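Local atomic coordinates of DUF5624 domain-containing protein (Legionella pneumophila subsp. pneumophila, PDB entry 4JX2), a protein that is of unknown function, is probably secreted, and belongs to the DUF5624 family, with a distinctive combination of alpha helices and a mixed beta sheet. Residues L370-L373 with K374-A378; N224-M227 with I228-M232; M205-L208 with Q209-L213. All coordinates share one frame; numbering follows the deposited sequence.

Contact 1 of 3, residues L370-L373 with K374-A378; sequences LMRL and KFSLA
K374 N reaches back to L370 O at 3.0 Å, the first of four successive i to i+4 hydrogen bonds that run through this regular alpha-helical end of helix 366-378. F375 N on M371 O, S376 N on R372 O and L377 N on L373 O follow, with N-H...O angles between 153° and 161°, and each donor sits somewhat out of its carbonyl plane. The third carbonyl takes a second donor. S376 OG gives a hydrogen bond of 2.9 Å to R372 O from above the carbonyl plane, while S376 N arrives at 2.8 Å from the other face, so R372 O is gripped twice by one residue. The hydroxyl can fold back in this way because OG lies anti to the carbonyl carbon, beside the backbone N (chi1 -70°).

Side chains fan outward from the helix. L373 faces helices 223-247 and 386-398. K374 runs out as a fully extended chain to the second subunit, where NZ is hydrogen-bonded to S345 OG and to the backbone oxygens of I343 and F340 of that subunit. R372 turns another way: NH1 pairs with D357 OD1 in a salt bridge and also bonds to P355 O. Its aliphatic CD passes the F375 ring obliquely, 4.4 Å from CD2. At the edge of that ring, and in plane with both the ring and the guanidinium, a water accepts from R372 NE at 2.7 Å and donates to S376 OG, also at 2.7 Å.

Contact 2 of 3, residues N224-M227 with I228-M232; sequences NNVM and IGTFM
F231 leans back over the turn before it, bringing its ring past the carbonyl of M227 at an oblique tilt. With CG beside the backbone N and anti to the carbonyl carbon (chi1 -80°), the CD2 side of the ring is the part turned toward M227 O. Further out, F231 CE2 comes within 4.4 Å of M227 CB, an apolar contact between residues four apart. The selenomethionine itself does not follow the ring: its chain bends at chi3 and carries the methyl CE toward L213.

T230 stands on a neighbouring face. Its OG1 occupies the crowded position between the backbone N and the carbonyl carbon (chi1 50°), 2.7 Å from V226 O and 2.9 Å from M227 O. One proton cannot serve both oxygens fully, and OG1 is also hydrogen-bonded to S117 OG on helix 110-117. All this lies near the start of helix 223-247, where ordinary alpha-helical bonds carry the backbone, G229 N to N225 O at 2.9 Å and T230 N to V226 O at 3.0 Å among them. The methyl CG2 of T230 runs beside V226 CG1 at 4.2 Å, and both residues pack on I116.

I228 points to another side, toward helices 366-378 and 386-398. Its CG1 branch rests 3.4 Å from N224 O, the acceptor of I228 N.

Contact 3 of 3, residues M205-L208 with Q209-L213; sequences MASL and QNDFL
L208 O accepts two backbone hydrogens at once, from F212 N and from L213 N, each at 3.1 Å. The L213 bond is the straighter (164° at the hydrogen, against 139°) and lies in the carbonyl plane, whereas F212 N comes from above it. This bifurcation marks the wider pi-type turn at the end of helix 205-213. Upstream the pattern is alpha-helical: Q209 N bonds to M205 O, N210 N to A206 O, and D211 N to S207 O at 2.7 Å. At the start, S207 N is hydrogen-bonded to D204 OD1.

A206 O has a further donor, a water at 2.7 Å that itself accepts from Q209 NE2 at 2.9 Å. The extended Q209 chain then turns its amide to the second subunit, where NE2 bonds to T341 OG1 and OE1 to N342 N. N210 ND2 makes a weak bond to D211 OD1.

L208 and F212 lie side by side, with L208 CD1 3.8 Å from F212 CD2, and face helices 119-131 and 175-197; there the F212 ring stacks with Y192, and it also stacks with Y223 at the start of helix 223-247.

In the fold
Contact 2 is the middle piece, touching each of the others. Toward contact 1, whose centre is 12 Å away, L370 CD2 packs on N224 CB and on I228 CG1 (3.7 Å), and L373 CD1 meets F231 CE2 at 3.7 Å, joining helix 366-378 to helix 223-247. Toward contact 3, about 17 Å between centres, N224 N probably donates to L213 O at 3.2 Å, and M227 CE packs on L213 CD2. Contacts 1 and 3 stay about 7 Å apart at their nearest atoms, yet both reach the second subunit. No active site is known; a sulfate, probably from the crystallisation liquor, lies about 6 Å from the L377 side chain.

Contact 1 of 3, residues L370-L373 with K374-A378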
loop_
_atom_site.group_PDB
_atom_site.type_symbol
_atom_site.label_atom_id
_atom_site.label_comp_id
_atom_site.label_asym_id
_atom_site.label_seq_id
_atom_site.Cartn_x
_atom_site.Cartn_y
_atom_site.Cartn_z
ATOM N N LEU A 370 21.120 7.837 11.886
ATOM C CA LEU A 370 21.843 7.943 10.613
ATOM C C LEU A 370 21.564 6.715 9.740
ATOM O O LEU A 370 21.287 6.868 8.546
ATOM C CB LEU A 370 23.353 8.126 10.839
ATOM C CG LEU A 370 23.782 9.433 11.518
ATOM C CD1 LEU A 370 25.229 9.590 11.432
ATOM C CD2 LEU A 370 23.142 10.652 10.857
HETATM N N MSE A 371 21.552 5.513 10.363
HETATM C CA MSE A 371 21.225 4.246 9.724
HETATM C C MSE A 371 19.779 4.273 9.193
HETATM O O MSE A 371 19.520 3.879 8.045
HETATM C CB MSE A 371 21.436 3.103 10.698
HETATM C CG MSE A 371 22.900 2.839 11.000
HETATM SE SE MSE A 371 23.074 1.215 12.057
HETATM C CE MSE A 371 23.192 1.906 13.692
ATOM N N ARG A 372 18.870 4.827 9.992
ATOM C CA ARG A 372 17.470 4.926 9.632
ATOM C C ARG A 372 17.258 5.992 8.547
ATOM O O ARG A 372 16.398 5.795 7.678
ATOM C CB ARG A 372 16.614 5.198 10.873
ATOM C CG ARG A 372 15.137 4.974 10.667
ATOM C CD ARG A 372 14.753 3.556 10.288
ATOM N NE ARG A 372 13.299 3.394 10.353
ATOM C CZ ARG A 372 12.638 3.122 11.470
ATOM N NH1 ARG A 372 13.295 2.935 12.605
ATOM N NH2 ARG A 372 11.318 3.016 11.457
ATOM N N LEU A 373 18.061 7.087 8.568
ATOM C CA LEU A 373 18.001 8.126 7.539
ATOM C C LEU A 373 18.387 7.540 6.177
ATOM O O LEU A 373 17.675 7.787 5.195
ATOM C CB LEU A 373 18.927 9.296 7.903
ATOM C CG LEU A 373 19.122 10.430 6.883
ATOM C CD1 LEU A 373 17.790 11.105 6.506
ATOM C CD2 LEU A 373 20.084 11.449 7.414
ATOM N N LYS A 374 19.490 6.738 6.120
ATOM C CA LYS A 374 19.965 6.092 4.876
ATOM C C LYS A 374 18.863 5.167 4.313
ATOM O O LYS A 374 18.555 5.209 3.115
ATOM C CB LYS A 374 21.262 5.310 5.148
ATOM C CG LYS A 374 21.849 4.584 3.936
ATOM C CD LYS A 374 23.093 3.724 4.274
ATOM C CE LYS A 374 23.718 3.200 3.008
ATOM N NZ LYS A 374 24.849 2.274 3.269
ATOM N N PHE A 375 18.263 4.355 5.223
ATOM C CA PHE A 375 17.214 3.402 4.931
ATOM C C PHE A 375 15.971 4.133 4.399
ATOM O O PHE A 375 15.445 3.770 3.350
ATOM C CB PHE A 375 16.896 2.561 6.186
ATOM C CG PHE A 375 15.900 1.457 5.929
ATOM C CD1 PHE A 375 16.266 0.322 5.212
ATOM C CD2 PHE A 375 14.575 1.584 6.338
ATOM C CE1 PHE A 375 15.339 -0.693 4.957
ATOM C CE2 PHE A 375 13.639 0.587 6.045
ATOM C CZ PHE A 375 14.030 -0.548 5.365
ATOM N N SER A 376 15.565 5.195 5.066
ATOM C CA SER A 376 14.387 5.972 4.704
ATOM C C SER A 376 14.531 6.609 3.342
ATOM O O SER A 376 13.562 6.626 2.581
ATOM C CB SER A 376 14.095 7.030 5.764
ATOM O OG SER A 376 13.638 6.369 6.933
ATOM N N LEU A 377 15.731 7.113 3.027
ATOM C CA LEU A 377 15.991 7.763 1.743
ATOM C C LEU A 377 16.120 6.740 0.603
ATOM O O LEU A 377 15.634 7.022 -0.484
ATOM C CB LEU A 377 17.235 8.655 1.832
ATOM C CG LEU A 377 17.713 9.367 0.560
ATOM C CD1 LEU A 377 16.668 10.365 0.024
ATOM C CD2 LEU A 377 19.053 10.031 0.793
ATOM N N ALA A 378 16.716 5.556 0.840
ATOM C CA ALA A 378 16.879 4.532 -0.206
ATOM C C ALA A 378 15.576 3.814 -0.560
ATOM O O ALA A 378 15.346 3.527 -1.738
ATOM C CB ALA A 378 17.914 3.493 0.223
HETATM O O HOH W 1 12.497 4.065 7.838
#

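Contact 2 of 3, residues N224-M227 with I228-M232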
loop_
_atom_site.group_PDB
_atom_site.type_symbol
_atom_site.label_atom_id
_atom_site.label_comp_id
_atom_site.label_asym_id
_atom_site.label_seq_id
_atom_site.Cartn_x
_atom_site.Cartn_y
_atom_site.Cartn_z
ATOM N N ASN A 224 25.260 15.386 9.317
ATOM C CA ASN A 224 24.412 14.241 9.630
ATOM C C ASN A 224 23.635 14.507 10.938
ATOM O O ASN A 224 22.442 14.230 10.991
ATOM C CB ASN A 224 25.276 12.993 9.783
ATOM C CG ASN A 224 25.820 12.327 8.533
ATOM O OD1 ASN A 224 25.243 12.338 7.452
ATOM N ND2 ASN A 224 26.907 11.610 8.695
ATOM N N ASN A 225 24.308 15.092 11.979
ATOM C CA ASN A 225 23.688 15.439 13.266
ATOM C C ASN A 225 22.658 16.580 13.102
ATOM O O ASN A 225 21.603 16.549 13.748
ATOM C CB ASN A 225 24.742 15.832 14.276
ATOM C CG ASN A 225 25.618 14.704 14.785
ATOM O OD1 ASN A 225 26.097 13.831 14.035
ATOM N ND2 ASN A 225 25.915 14.759 16.076
ATOM N N VAL A 226 22.943 17.555 12.222
ATOM C CA VAL A 226 22.029 18.659 11.941
ATOM C C VAL A 226 20.768 18.067 11.293
ATOM O O VAL A 226 19.663 18.467 11.653
ATOM C CB VAL A 226 22.685 19.779 11.081
ATOM C CG1 VAL A 226 21.660 20.763 10.536
ATOM C CG2 VAL A 226 23.735 20.519 11.877
HETATM N N MSE A 227 20.929 17.092 10.380
HETATM C CA MSE A 227 19.790 16.455 9.724
HETATM C C MSE A 227 18.900 15.744 10.720
HETATM O O MSE A 227 17.694 15.920 10.639
HETATM C CB MSE A 227 20.239 15.505 8.629
HETATM C CG MSE A 227 20.634 16.261 7.389
HETATM SE SE MSE A 227 20.924 15.132 5.897
HETATM C CE MSE A 227 22.729 14.356 6.374
ATOM N N ILE A 228 19.473 15.017 11.703
ATOM C CA ILE A 228 18.683 14.317 12.721
ATOM C C ILE A 228 18.002 15.348 13.653
ATOM O O ILE A 228 16.792 15.254 13.871
ATOM C CB ILE A 228 19.518 13.263 13.505
ATOM C CG1 ILE A 228 20.221 12.225 12.560
ATOM C CG2 ILE A 228 18.675 12.566 14.588
ATOM C CD1 ILE A 228 19.330 11.561 11.376
ATOM N N GLY A 229 18.766 16.333 14.137
ATOM C CA GLY A 229 18.265 17.369 15.032
ATOM C C GLY A 229 17.064 18.112 14.480
ATOM O O GLY A 229 16.039 18.239 15.151
ATOM N N THR A 230 17.166 18.559 13.225
ATOM C CA THR A 230 16.111 19.290 12.512
ATOM C C THR A 230 14.893 18.407 12.283
ATOM O O THR A 230 13.785 18.886 12.501
ATOM C CB THR A 230 16.623 19.854 11.192
ATOM O OG1 THR A 230 17.287 18.820 10.455
ATOM C CG2 THR A 230 17.535 21.022 11.382
ATOM N N PHE A 231 15.084 17.133 11.868
ATOM C CA PHE A 231 13.982 16.191 11.664
ATOM C C PHE A 231 13.227 15.964 12.992
ATOM O O PHE A 231 11.987 15.959 13.021
ATOM C CB PHE A 231 14.487 14.847 11.086
ATOM C CG PHE A 231 14.753 14.821 9.597
ATOM C CD1 PHE A 231 13.843 15.365 8.701
ATOM C CD2 PHE A 231 15.884 14.188 9.085
ATOM C CE1 PHE A 231 14.079 15.306 7.317
ATOM C CE2 PHE A 231 16.140 14.167 7.704
ATOM C CZ PHE A 231 15.224 14.705 6.828
HETATM N N MSE A 232 13.994 15.799 14.089
HETATM C CA MSE A 232 13.485 15.633 15.448
HETATM C C MSE A 232 12.591 16.806 15.863
HETATM O O MSE A 232 11.558 16.591 16.487
HETATM C CB MSE A 232 14.650 15.527 16.449
HETATM C CG MSE A 232 15.300 14.179 16.497
HETATM SE SE MSE A 232 14.215 12.779 17.277
HETATM C CE MSE A 232 15.436 11.257 17.126
#

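Contact 3 of 3, residues M205-L208 with Q209-L213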
loop_
_atom_site.group_PDB
_atom_site.type_symbol
_atom_site.label_atom_id
_atom_site.label_comp_id
_atom_site.label_asym_id
_atom_site.label_seq_id
_atom_site.Cartn_x
_atom_site.Cartn_y
_atom_site.Cartn_z
HETATM N N MSE A 205 29.980 12.085 -4.820
HETATM C CA MSE A 205 29.281 11.348 -3.761
HETATM C C MSE A 205 30.190 11.113 -2.547
HETATM O O MSE A 205 29.814 11.443 -1.422
HETATM C CB MSE A 205 28.747 9.987 -4.274
HETATM C CG MSE A 205 27.680 10.071 -5.361
HETATM SE SE MSE A 205 25.968 10.719 -4.724
HETATM C CE MSE A 205 24.897 9.834 -6.039
ATOM N N ALA A 206 31.396 10.572 -2.800
ATOM C CA ALA A 206 32.410 10.213 -1.813
ATOM C C ALA A 206 32.956 11.427 -1.060
ATOM O O ALA A 206 33.031 11.385 0.173
ATOM C CB ALA A 206 33.541 9.477 -2.501
ATOM N N SER A 207 33.339 12.494 -1.802
ATOM C CA SER A 207 33.885 13.730 -1.271
ATOM C C SER A 207 32.849 14.417 -0.398
ATOM O O SER A 207 33.179 14.838 0.715
ATOM C CB SER A 207 34.330 14.648 -2.406
ATOM O OG SER A 207 35.459 14.126 -3.091
ATOM N N LEU A 208 31.579 14.458 -0.856
ATOM C CA LEU A 208 30.479 15.078 -0.108
ATOM C C LEU A 208 30.312 14.421 1.278
ATOM O O LEU A 208 30.179 15.133 2.286
ATOM C CB LEU A 208 29.163 14.998 -0.914
ATOM C CG LEU A 208 27.871 15.356 -0.175
ATOM C CD1 LEU A 208 27.752 16.870 0.076
ATOM C CD2 LEU A 208 26.694 14.830 -0.911
ATOM N N GLN A 209 30.363 13.073 1.322
ATOM C CA GLN A 209 30.243 12.336 2.558
ATOM C C GLN A 209 31.391 12.672 3.519
ATOM O O GLN A 209 31.148 13.027 4.677
ATOM C CB GLN A 209 30.206 10.826 2.275
ATOM C CG GLN A 209 30.231 10.030 3.581
ATOM C CD GLN A 209 29.976 8.563 3.506
ATOM O OE1 GLN A 209 29.149 8.045 4.248
ATOM N NE2 GLN A 209 30.700 7.858 2.656
ATOM N N ASN A 210 32.638 12.558 3.036
ATOM C CA ASN A 210 33.816 12.771 3.866
ATOM C C ASN A 210 34.024 14.247 4.261
ATOM O O ASN A 210 34.324 14.507 5.426
ATOM C CB ASN A 210 35.037 12.223 3.134
ATOM C CG ASN A 210 36.334 12.289 3.890
ATOM O OD1 ASN A 210 36.637 11.452 4.738
ATOM N ND2 ASN A 210 37.155 13.257 3.549
ATOM N N ASP A 211 33.869 15.199 3.307
ATOM C CA ASP A 211 34.168 16.624 3.533
ATOM C C ASP A 211 33.073 17.401 4.239
ATOM O O ASP A 211 33.368 18.436 4.853
ATOM C CB ASP A 211 34.492 17.345 2.211
ATOM C CG ASP A 211 35.656 16.777 1.429
ATOM O OD1 ASP A 211 36.532 16.136 2.046
ATOM O OD2 ASP A 211 35.721 17.020 0.210
ATOM N N PHE A 212 31.823 16.939 4.140
ATOM C CA PHE A 212 30.694 17.693 4.684
ATOM C C PHE A 212 29.758 16.874 5.620
ATOM O O PHE A 212 29.629 17.224 6.796
ATOM C CB PHE A 212 29.894 18.302 3.515
ATOM C CG PHE A 212 28.603 18.968 3.909
ATOM C CD1 PHE A 212 28.604 20.139 4.664
ATOM C CD2 PHE A 212 27.381 18.436 3.517
ATOM C CE1 PHE A 212 27.407 20.760 5.017
ATOM C CE2 PHE A 212 26.182 19.055 3.891
ATOM C CZ PHE A 212 26.211 20.241 4.593
ATOM N N LEU A 213 29.104 15.821 5.110
ATOM C CA LEU A 213 28.149 15.048 5.902
ATOM C C LEU A 213 28.755 14.499 7.202
ATOM O O LEU A 213 28.106 14.569 8.239
ATOM C CB LEU A 213 27.527 13.912 5.067
ATOM C CG LEU A 213 26.716 14.340 3.843
ATOM C CD1 LEU A 213 26.277 13.144 3.036
ATOM C CD2 LEU A 213 25.536 15.224 4.224
HETATM O O HOH W 2 33.101 8.967 1.351
#